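Local coordinates for protein secretory pathway GDP dissociation inhibitor (Saccharomyces cerevisiae, PDB 2BCG) that regulates GDP/GTP exchange on the Rab GTPase SEC4 by inhibiting GDP release and extracts GDP-bound YPT7 from vacuolar membranes, at residues A[53-58]-A[391-396]; A[86-91]-A[365-370]; A[311-316]-A[381-386]. One frame throughout, in Å; residues are numbered along the deposited sequence.

Contact 1 of 3, residues A[53-58]-A[391-396]; sequences VTLSQL and EKFMGI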
loop_
_atom_site.group_PDB
_atom_site.type_symbol
_atom_site.label_atom_id
_atom_site.label_comp_id
_atom_site.label_asym_id
_atom_site.label_seq_id
_atom_site.Cartn_x
_atom_site.Cartn_y
_atom_site.Cartn_z
ATOM N N VAL A 53 4.393 8.593 5.706
ATOM C CA VAL A 53 5.096 8.898 6.949
ATOM C C VAL A 53 4.267 9.791 7.872
ATOM O O VAL A 53 3.267 10.403 7.458
ATOM C CB VAL A 53 6.442 9.579 6.637
ATOM C CG1 VAL A 53 7.324 8.666 5.747
ATOM C CG2 VAL A 53 6.219 10.939 5.984
ATOM N N THR A 54 4.676 9.842 9.139
ATOM C CA THR A 54 4.015 10.710 10.091
ATOM C C THR A 54 4.378 12.181 9.874
ATOM O O THR A 54 5.287 12.515 9.119
ATOM C CB THR A 54 4.412 10.362 11.547
ATOM O OG1 THR A 54 5.829 10.594 11.720
ATOM C CG2 THR A 54 4.022 8.943 11.887
ATOM N N LEU A 55 3.646 13.064 10.559
ATOM C CA LEU A 55 3.924 14.474 10.472
ATOM C C LEU A 55 5.286 14.820 11.064
ATOM O O LEU A 55 6.054 15.551 10.450
ATOM C CB LEU A 55 2.766 15.285 11.061
ATOM C CG LEU A 55 2.753 16.787 10.848
ATOM C CD1 LEU A 55 2.934 17.198 9.364
ATOM C CD2 LEU A 55 1.413 17.240 11.324
ATOM N N SER A 56 5.618 14.234 12.209
ATOM C CA SER A 56 6.972 14.480 12.753
ATOM C C SER A 56 8.066 14.074 11.760
ATOM O O SER A 56 9.054 14.820 11.561
ATOM C CB SER A 56 7.169 13.880 14.155
ATOM O OG SER A 56 7.014 12.478 14.105
ATOM N N GLN A 57 7.875 12.928 11.082
ATOM C CA GLN A 57 8.817 12.519 10.037
ATOM C C GLN A 57 8.885 13.444 8.839
ATOM O O GLN A 57 9.930 13.636 8.214
ATOM C CB GLN A 57 8.529 11.088 9.573
ATOM C CG GLN A 57 9.361 10.106 10.293
ATOM C CD GLN A 57 10.867 10.456 10.207
ATOM O OE1 GLN A 57 11.428 10.674 9.109
ATOM N NE2 GLN A 57 11.514 10.548 11.372
ATOM N N LEU A 58 7.739 14.029 8.497
ATOM C CA LEU A 58 7.725 15.006 7.454
ATOM C C LEU A 58 8.620 16.219 7.811
ATOM O O LEU A 58 9.321 16.755 6.945
ATOM C CB LEU A 58 6.272 15.416 7.194
ATOM C CG LEU A 58 5.779 15.595 5.788
ATOM C CD1 LEU A 58 6.074 14.424 4.856
ATOM C CD2 LEU A 58 4.307 15.909 5.850
ATOM N N GLU A 391 1.032 24.562 5.524
ATOM C CA GLU A 391 2.460 24.203 5.474
ATOM C C GLU A 391 2.748 23.528 4.158
ATOM O O GLU A 391 1.882 22.863 3.573
ATOM C CB GLU A 391 2.767 23.256 6.633
ATOM C CG GLU A 391 4.224 23.030 6.937
ATOM C CD GLU A 391 4.970 24.318 7.165
ATOM O OE1 GLU A 391 5.110 24.689 8.346
ATOM O OE2 GLU A 391 5.379 24.967 6.166
ATOM N N LYS A 392 3.976 23.705 3.708
ATOM C CA LYS A 392 4.478 23.060 2.494
ATOM C C LYS A 392 5.734 22.271 2.877
ATOM O O LYS A 392 6.606 22.798 3.618
ATOM C CB LYS A 392 4.920 24.116 1.473
ATOM C CG LYS A 392 3.857 24.952 0.850
ATOM C CD LYS A 392 4.512 25.928 -0.117
ATOM C CE LYS A 392 3.463 26.794 -0.768
ATOM N NZ LYS A 392 4.089 27.988 -1.436
ATOM N N PHE A 393 5.853 21.057 2.341
ATOM C CA PHE A 393 7.066 20.246 2.495
ATOM C C PHE A 393 7.552 19.886 1.098
ATOM O O PHE A 393 6.874 19.144 0.376
ATOM C CB PHE A 393 6.765 18.999 3.309
ATOM C CG PHE A 393 6.159 19.293 4.665
ATOM C CD1 PHE A 393 6.961 19.402 5.812
ATOM C CD2 PHE A 393 4.781 19.475 4.801
ATOM C CE1 PHE A 393 6.387 19.691 7.087
ATOM C CE2 PHE A 393 4.227 19.755 6.070
ATOM C CZ PHE A 393 5.042 19.865 7.191
ATOM N N MET A 394 8.704 20.428 0.714
ATOM C CA MET A 394 9.127 20.367 -0.672
ATOM C C MET A 394 10.295 19.417 -0.813
ATOM O O MET A 394 11.262 19.489 -0.045
ATOM C CB MET A 394 9.642 21.729 -1.157
ATOM C CG MET A 394 8.852 22.978 -0.769
ATOM S SD MET A 394 7.419 22.979 -1.802
ATOM C CE MET A 394 8.102 23.466 -3.364
ATOM N N GLY A 395 10.204 18.562 -1.820
ATOM C CA GLY A 395 11.267 17.592 -2.106
ATOM C C GLY A 395 11.455 17.495 -3.603
ATOM O O GLY A 395 10.516 17.737 -4.394
ATOM N N ILE A 396 12.676 17.146 -4.000
ATOM C CA ILE A 396 12.987 16.898 -5.414
ATOM C C ILE A 396 13.659 15.530 -5.506
ATOM O O ILE A 396 14.552 15.226 -4.716
ATOM C CB ILE A 396 13.888 18.013 -5.996
ATOM C CG1 ILE A 396 13.112 19.349 -5.927
ATOM C CG2 ILE A 396 14.333 17.639 -7.403
ATOM C CD1 ILE A 396 13.948 20.571 -6.364
#
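The phenyl ring of Phe393 takes Leu58 on one of its faces: CD2 of Leu58 stands 3.9 Å from the centroid of the Phe393 ring and 17° off the ring normal, a CH-pi contact placed slightly toward the rim. The nearest ring atom to that methyl is CD2 of Phe393, at 3.7 Å from CD2 of Leu58. CG of Leu58 lies above the start of the same ring, 3.9 Å from CG of Phe393, and the carbonyl O of Leu58 comes within 3.7 Å of CD1 of Phe393. At the far end, CD1 of Leu55 meets CZ of Phe393 at 4.0 Å from an oblique direction; CG of Leu55 is anti to the backbone N (chi1 -170°), which carries this branch toward the strand. Tyr59 meets the ring edge-to-face, and Lys63 adds a cation-pi contact.

The contact packs helix 55-62 against strand 391-402, an edge strand of the mixed sheet. Thr54 is the N-cap of that helix: its OG1 accepts from N of Gln57 at 3.2 Å, closing the first turn just before Leu58. A serine in place of Phe393 would probably leave Leu58 CD2 without the face it rests on and open a gap between helix and strand. All three touching residues are buried, and between the segments they meet through carbon surfaces, apart from that carbonyl O. With no polar bond between the two segments, their pairing rests on how closely the methyls of Leu58 and Leu55 meet the Phe393 ring.

Contact 2 of 3, residues A[86-91]-A[365-370]; sequences LIPKFL and IISTII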
loop_
_atom_site.group_PDB
_atom_site.type_symbol
_atom_site.label_atom_id
_atom_site.label_comp_id
_atom_site.label_asym_id
_atom_site.label_seq_id
_atom_site.Cartn_x
_atom_site.Cartn_y
_atom_site.Cartn_z
ATOM N N LEU A 86 4.840 10.038 0.461
ATOM C CA LEU A 86 5.969 10.800 -0.059
ATOM C C LEU A 86 5.872 10.967 -1.583
ATOM O O LEU A 86 6.383 11.936 -2.139
ATOM C CB LEU A 86 7.260 10.078 0.307
ATOM C CG LEU A 86 7.580 9.979 1.827
ATOM C CD1 LEU A 86 8.812 9.127 2.060
ATOM C CD2 LEU A 86 7.847 11.338 2.409
ATOM N N ILE A 87 5.220 9.988 -2.234
ATOM C CA ILE A 87 5.081 9.971 -3.688
ATOM C C ILE A 87 3.613 9.710 -4.074
ATOM O O ILE A 87 3.098 8.624 -3.800
ATOM C CB ILE A 87 6.011 8.915 -4.358
ATOM C CG1 ILE A 87 7.462 9.235 -4.017
ATOM C CG2 ILE A 87 5.724 8.875 -5.888
ATOM C CD1 ILE A 87 8.468 8.281 -4.661
ATOM N N PRO A 88 2.943 10.702 -4.688
ATOM C CA PRO A 88 1.517 10.525 -4.908
ATOM C C PRO A 88 1.205 9.525 -6.036
ATOM O O PRO A 88 1.782 9.588 -7.119
ATOM C CB PRO A 88 1.051 11.953 -5.246
ATOM C CG PRO A 88 2.245 12.572 -5.906
ATOM C CD PRO A 88 3.435 12.003 -5.198
ATOM N N LYS A 89 0.279 8.622 -5.775
ATOM C CA LYS A 89 -0.225 7.728 -6.837
ATOM C C LYS A 89 -1.647 7.354 -6.490
ATOM O O LYS A 89 -1.945 7.136 -5.284
ATOM C CB LYS A 89 0.558 6.404 -6.910
ATOM C CG LYS A 89 2.029 6.548 -7.136
ATOM C CD LYS A 89 2.305 6.786 -8.622
ATOM C CE LYS A 89 3.769 7.007 -8.848
ATOM N NZ LYS A 89 4.013 7.206 -10.315
ATOM N N PHE A 90 -2.513 7.296 -7.515
ATOM C CA PHE A 90 -3.788 6.608 -7.434
ATOM C C PHE A 90 -3.745 5.220 -8.088
ATOM O O PHE A 90 -2.808 4.895 -8.825
ATOM C CB PHE A 90 -4.861 7.455 -8.092
ATOM C CG PHE A 90 -5.138 8.759 -7.353
ATOM C CD1 PHE A 90 -5.036 10.000 -7.999
ATOM C CD2 PHE A 90 -5.510 8.744 -6.012
ATOM C CE1 PHE A 90 -5.321 11.194 -7.302
ATOM C CE2 PHE A 90 -5.769 9.939 -5.320
ATOM C CZ PHE A 90 -5.690 11.163 -5.977
ATOM N N LEU A 91 -4.768 4.400 -7.840
ATOM C CA LEU A 91 -4.905 3.114 -8.568
ATOM C C LEU A 91 -6.001 3.231 -9.650
ATOM O O LEU A 91 -7.114 3.614 -9.332
ATOM C CB LEU A 91 -5.343 1.999 -7.602
ATOM C CG LEU A 91 -4.271 1.421 -6.656
ATOM C CD1 LEU A 91 -4.001 2.391 -5.494
ATOM C CD2 LEU A 91 -4.676 0.050 -6.134
ATOM N N ILE A 365 -0.814 17.040 -2.851
ATOM C CA ILE A 365 0.549 16.828 -3.276
ATOM C C ILE A 365 0.667 17.184 -4.757
ATOM O O ILE A 365 -0.011 16.614 -5.609
ATOM C CB ILE A 365 0.998 15.389 -3.057
ATOM C CG1 ILE A 365 0.773 14.986 -1.582
ATOM C CG2 ILE A 365 2.468 15.275 -3.446
ATOM C CD1 ILE A 365 1.310 13.573 -1.238
ATOM N N ILE A 366 1.487 18.179 -5.040
ATOM C CA ILE A 366 1.641 18.710 -6.393
ATOM C C ILE A 366 2.927 18.110 -6.948
ATOM O O ILE A 366 3.949 18.050 -6.242
ATOM C CB ILE A 366 1.780 20.247 -6.381
ATOM C CG1 ILE A 366 0.515 20.928 -5.791
ATOM C CG2 ILE A 366 2.059 20.769 -7.782
ATOM C CD1 ILE A 366 0.801 22.364 -5.363
ATOM N N SER A 367 2.908 17.703 -8.209
ATOM C CA SER A 367 4.152 17.182 -8.790
ATOM C C SER A 367 4.250 17.449 -10.271
ATOM O O SER A 367 3.246 17.518 -10.977
ATOM C CB SER A 367 4.309 15.707 -8.492
ATOM O OG SER A 367 3.381 14.969 -9.206
ATOM N N THR A 368 5.492 17.567 -10.733
ATOM C CA THR A 368 5.743 17.660 -12.159
ATOM C C THR A 368 7.222 17.404 -12.380
ATOM O O THR A 368 8.024 17.447 -11.432
ATOM C CB THR A 368 5.343 19.058 -12.696
ATOM O OG1 THR A 368 5.281 19.032 -14.134
ATOM C CG2 THR A 368 6.336 20.132 -12.207
ATOM N N ILE A 369 7.556 17.084 -13.622
ATOM C CA ILE A 369 8.939 17.016 -14.048
ATOM C C ILE A 369 9.446 18.466 -14.200
ATOM O O ILE A 369 8.818 19.305 -14.856
ATOM C CB ILE A 369 8.997 16.300 -15.413
ATOM C CG1 ILE A 369 8.614 14.817 -15.283
ATOM C CG2 ILE A 369 10.361 16.500 -16.094
ATOM C CD1 ILE A 369 9.426 14.033 -14.297
ATOM N N ILE A 370 10.548 18.758 -13.529
ATOM C CA ILE A 370 11.143 20.083 -13.536
ATOM C C ILE A 370 11.621 20.415 -14.948
ATOM O O ILE A 370 12.296 19.598 -15.588
ATOM C CB ILE A 370 12.294 20.141 -12.501
ATOM C CG1 ILE A 370 11.747 20.092 -11.079
ATOM C CG2 ILE A 370 13.162 21.423 -12.656
ATOM C CD1 ILE A 370 12.812 19.748 -10.052
#
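Pro88 and Ile365 carry this contact, where the loop between strands 84-85 and 91-92 lies against strand 362-369 of the mixed beta sheet. That strand runs antiparallel between strands 345-351 and 303-317, so the proline sits over an interior strand of the sheet.

Followed outward, the proline ring meets Ile365 with three successive atoms. Its CB is 4.0 Å from CG2 of Ile365 and 4.1 Å from CB of Ile365. Next comes CG, whose 3.7 Å approach to CG2 of Ile365 is the closest between the segments. CD, where the ring returns to the backbone N, is still 3.8 Å from CG2 of Ile365. Three ring carbons thus rest against a single methyl. On the isoleucine this is the short branch: CG2 is anti to the backbone N, whereas CG1 is anti to the carbonyl carbon (chi1 -54°), leaving the methyl to face the proline.

In the observed C-gamma endo pucker, CG is the ring atom nearest CG2 of Ile365. Ala348, on the neighbouring strand 345-351, also touches Pro88, so the ring spans two strands. Ile366, which follows Ile365 in the strand, directs its CB away from the loop and packs on Ala382 and Phe383 on the other side of the sheet. Two residues after Ile365, Ser367 again turns its CB toward the loop, and its OG stands 4.2 Å from CG of Pro88.

Contact 3 of 3, residues A[311-316]-A[381-386]; sequences IRAICI and PAFKLL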
loop_
_atom_site.group_PDB
_atom_site.type_symbol
_atom_site.label_atom_id
_atom_site.label_comp_id
_atom_site.label_asym_id
_atom_site.label_seq_id
_atom_site.Cartn_x
_atom_site.Cartn_y
_atom_site.Cartn_z
ATOM N N ILE A 311 9.677 17.376 -8.944
ATOM C CA ILE A 311 9.457 18.126 -7.700
ATOM C C ILE A 311 8.123 17.658 -7.130
ATOM O O ILE A 311 7.133 17.498 -7.901
ATOM C CB ILE A 311 9.494 19.662 -7.885
ATOM C CG1 ILE A 311 9.279 20.380 -6.551
ATOM C CG2 ILE A 311 8.531 20.114 -8.971
ATOM C CD1 ILE A 311 9.664 21.859 -6.562
ATOM N N ARG A 312 8.112 17.411 -5.815
ATOM C CA ARG A 312 6.894 16.999 -5.123
ATOM C C ARG A 312 6.709 17.900 -3.910
ATOM O O ARG A 312 7.605 18.000 -3.033
ATOM C CB ARG A 312 6.954 15.523 -4.713
ATOM C CG ARG A 312 7.051 14.592 -5.944
ATOM C CD ARG A 312 7.247 13.151 -5.600
ATOM N NE ARG A 312 7.140 12.275 -6.778
ATOM C CZ ARG A 312 8.086 11.423 -7.204
ATOM N NH1 ARG A 312 9.227 11.288 -6.558
ATOM N NH2 ARG A 312 7.845 10.647 -8.261
ATOM N N ALA A 313 5.585 18.613 -3.922
ATOM C CA ALA A 313 5.306 19.594 -2.874
ATOM C C ALA A 313 4.103 19.059 -2.126
ATOM O O ALA A 313 3.009 19.037 -2.656
ATOM C CB ALA A 313 4.963 20.963 -3.466
ATOM N N ILE A 314 4.322 18.668 -0.882
ATOM C CA ILE A 314 3.278 18.157 -0.027
ATOM C C ILE A 314 2.708 19.332 0.760
ATOM O O ILE A 314 3.415 19.974 1.556
ATOM C CB ILE A 314 3.839 17.074 0.932
ATOM C CG1 ILE A 314 4.463 15.902 0.149
ATOM C CG2 ILE A 314 2.780 16.631 1.960
ATOM C CD1 ILE A 314 5.338 15.024 1.046
ATOM N N CYS A 315 1.446 19.661 0.476
ATOM C CA CYS A 315 0.808 20.812 1.107
ATOM C C CYS A 315 -0.258 20.363 2.070
ATOM O O CYS A 315 -1.021 19.440 1.748
ATOM C CB CYS A 315 0.139 21.678 0.054
ATOM S SG CYS A 315 1.342 22.277 -1.177
ATOM N N ILE A 316 -0.297 21.005 3.237
ATOM C CA ILE A 316 -1.353 20.742 4.217
ATOM C C ILE A 316 -2.298 21.920 4.193
ATOM O O ILE A 316 -1.873 23.069 4.294
ATOM C CB ILE A 316 -0.817 20.565 5.643
ATOM C CG1 ILE A 316 0.138 19.368 5.747
ATOM C CG2 ILE A 316 -2.005 20.437 6.626
ATOM C CD1 ILE A 316 0.845 19.262 7.144
ATOM N N PRO A 381 1.204 28.014 -10.442
ATOM C CA PRO A 381 -0.192 27.892 -10.937
ATOM C C PRO A 381 -0.983 26.814 -10.192
ATOM O O PRO A 381 -2.202 26.933 -10.035
ATOM C CB PRO A 381 -0.024 27.519 -12.411
ATOM C CG PRO A 381 1.349 27.958 -12.774
ATOM C CD PRO A 381 2.186 27.855 -11.546
ATOM N N ALA A 382 -0.295 25.775 -9.745
ATOM C CA ALA A 382 -0.944 24.736 -8.929
ATOM C C ALA A 382 -1.149 25.186 -7.480
ATOM O O ALA A 382 -2.213 24.985 -6.925
ATOM C CB ALA A 382 -0.140 23.473 -8.977
ATOM N N PHE A 383 -0.149 25.824 -6.861
ATOM C CA PHE A 383 -0.354 26.341 -5.504
ATOM C C PHE A 383 -1.551 27.285 -5.491
ATOM O O PHE A 383 -2.330 27.265 -4.535
ATOM C CB PHE A 383 0.849 27.145 -5.024
ATOM C CG PHE A 383 2.045 26.325 -4.648
ATOM C CD1 PHE A 383 1.956 25.149 -3.917
ATOM C CD2 PHE A 383 3.309 26.793 -5.006
ATOM C CE1 PHE A 383 3.129 24.426 -3.589
ATOM C CE2 PHE A 383 4.455 26.068 -4.694
ATOM C CZ PHE A 383 4.366 24.884 -3.999
ATOM N N LYS A 384 -1.698 28.093 -6.551
ATOM C CA LYS A 384 -2.796 29.080 -6.613
ATOM C C LYS A 384 -4.187 28.429 -6.588
ATOM O O LYS A 384 -5.178 29.076 -6.209
ATOM C CB LYS A 384 -2.679 29.927 -7.862
ATOM C CG LYS A 384 -1.778 31.119 -7.712
ATOM C CD LYS A 384 -1.563 31.742 -9.077
ATOM C CE LYS A 384 -1.256 33.221 -8.989
ATOM N NZ LYS A 384 -0.293 33.614 -10.061
ATOM N N LEU A 385 -4.281 27.168 -7.023
ATOM C CA LEU A 385 -5.587 26.483 -7.077
ATOM C C LEU A 385 -6.010 26.024 -5.691
ATOM O O LEU A 385 -7.140 25.626 -5.500
ATOM C CB LEU A 385 -5.517 25.268 -7.986
ATOM C CG LEU A 385 -5.254 25.540 -9.467
ATOM C CD1 LEU A 385 -5.005 24.247 -10.241
ATOM C CD2 LEU A 385 -6.458 26.285 -10.066
ATOM N N LEU A 386 -5.097 26.035 -4.725
ATOM C CA LEU A 386 -5.398 25.382 -3.442
ATOM C C LEU A 386 -6.013 26.240 -2.368
ATOM O O LEU A 386 -6.438 25.711 -1.352
ATOM C CB LEU A 386 -4.130 24.763 -2.840
ATOM C CG LEU A 386 -3.415 23.767 -3.759
ATOM C CD1 LEU A 386 -2.219 23.157 -3.026
ATOM C CD2 LEU A 386 -4.328 22.636 -4.246
#
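Two first torsions of similar value bring Cys315 and Phe383 together. SG of Cys315 is anti to its carbonyl carbon, with chi1 at -59°, and CG of Phe383 is likewise anti to its own carbonyl carbon, with chi1 at -74°. The CB of Phe383 does not aim straight at the strand, yet chi1 carries the ring across to it, and the turn about CB-CG then presents the CD1-CE1 side to the sulfur.

The sulfur arrives at the rim of the ring, near its plane: SG of Cys315 is 3.7 Å from CE1 of Phe383 and 4.0 Å from CD1 of Phe383. Its distance to the Phe383 centroid is 4.9 Å, at 80° from the ring normal. This is an edge-on sulfur-aromatic contact, in which the sulfur faces ring C-H groups and not the pi cloud. Ala313, two residues earlier, brings its methyl to the same corner obliquely, CB lying 3.9 Å from CE1 of Phe383.

A short helical segment is laid over a beta sheet. Helix 380-383 and the residues after it cover one side of strand 303-317, and Ala313 and Cys315, two apart in an extended chain, direct their CB atoms to that side, whereas Ile314 directs its CB away. The ring also packs on Ile366 of the adjacent strand 362-369, and Lys392 of strand 391-402 makes a cation-pi contact with it.

Leu386 follows Phe383 by three residues, and the backbone bond from N of Leu386 to O of Phe383, 3.0 Å long, keeps this turn closed. From there CD1 of Leu386 reaches SG of Cys315 at 4.1 Å, giving the buried sulfur a second apolar neighbour.

All three contacts reach one mixed sheet, through its neighbouring antiparallel strands 362-369, 303-317 and 391-402. The centres of contact 1 and contact 2 are about 14 Å apart. Those of contact 1 and contact 3 are about 13 Å apart, and those of contact 2 and contact 3 about 11 Å. Along the chain, contact 1 spans both others, while contacts 2 and 3 alternate: 86-91, 311-316, 365-370, 381-386. Backbone bonds join the strands, N of Phe393 lying 2.8 Å from O of Ile314 and N of Ala313 2.9 Å from O of Ile366. Helix 55-62 and the 86-91 loop lie on one side of the sheet and helix 380-383 on the other, so elements from early and late in the GDI chain sandwich these strands.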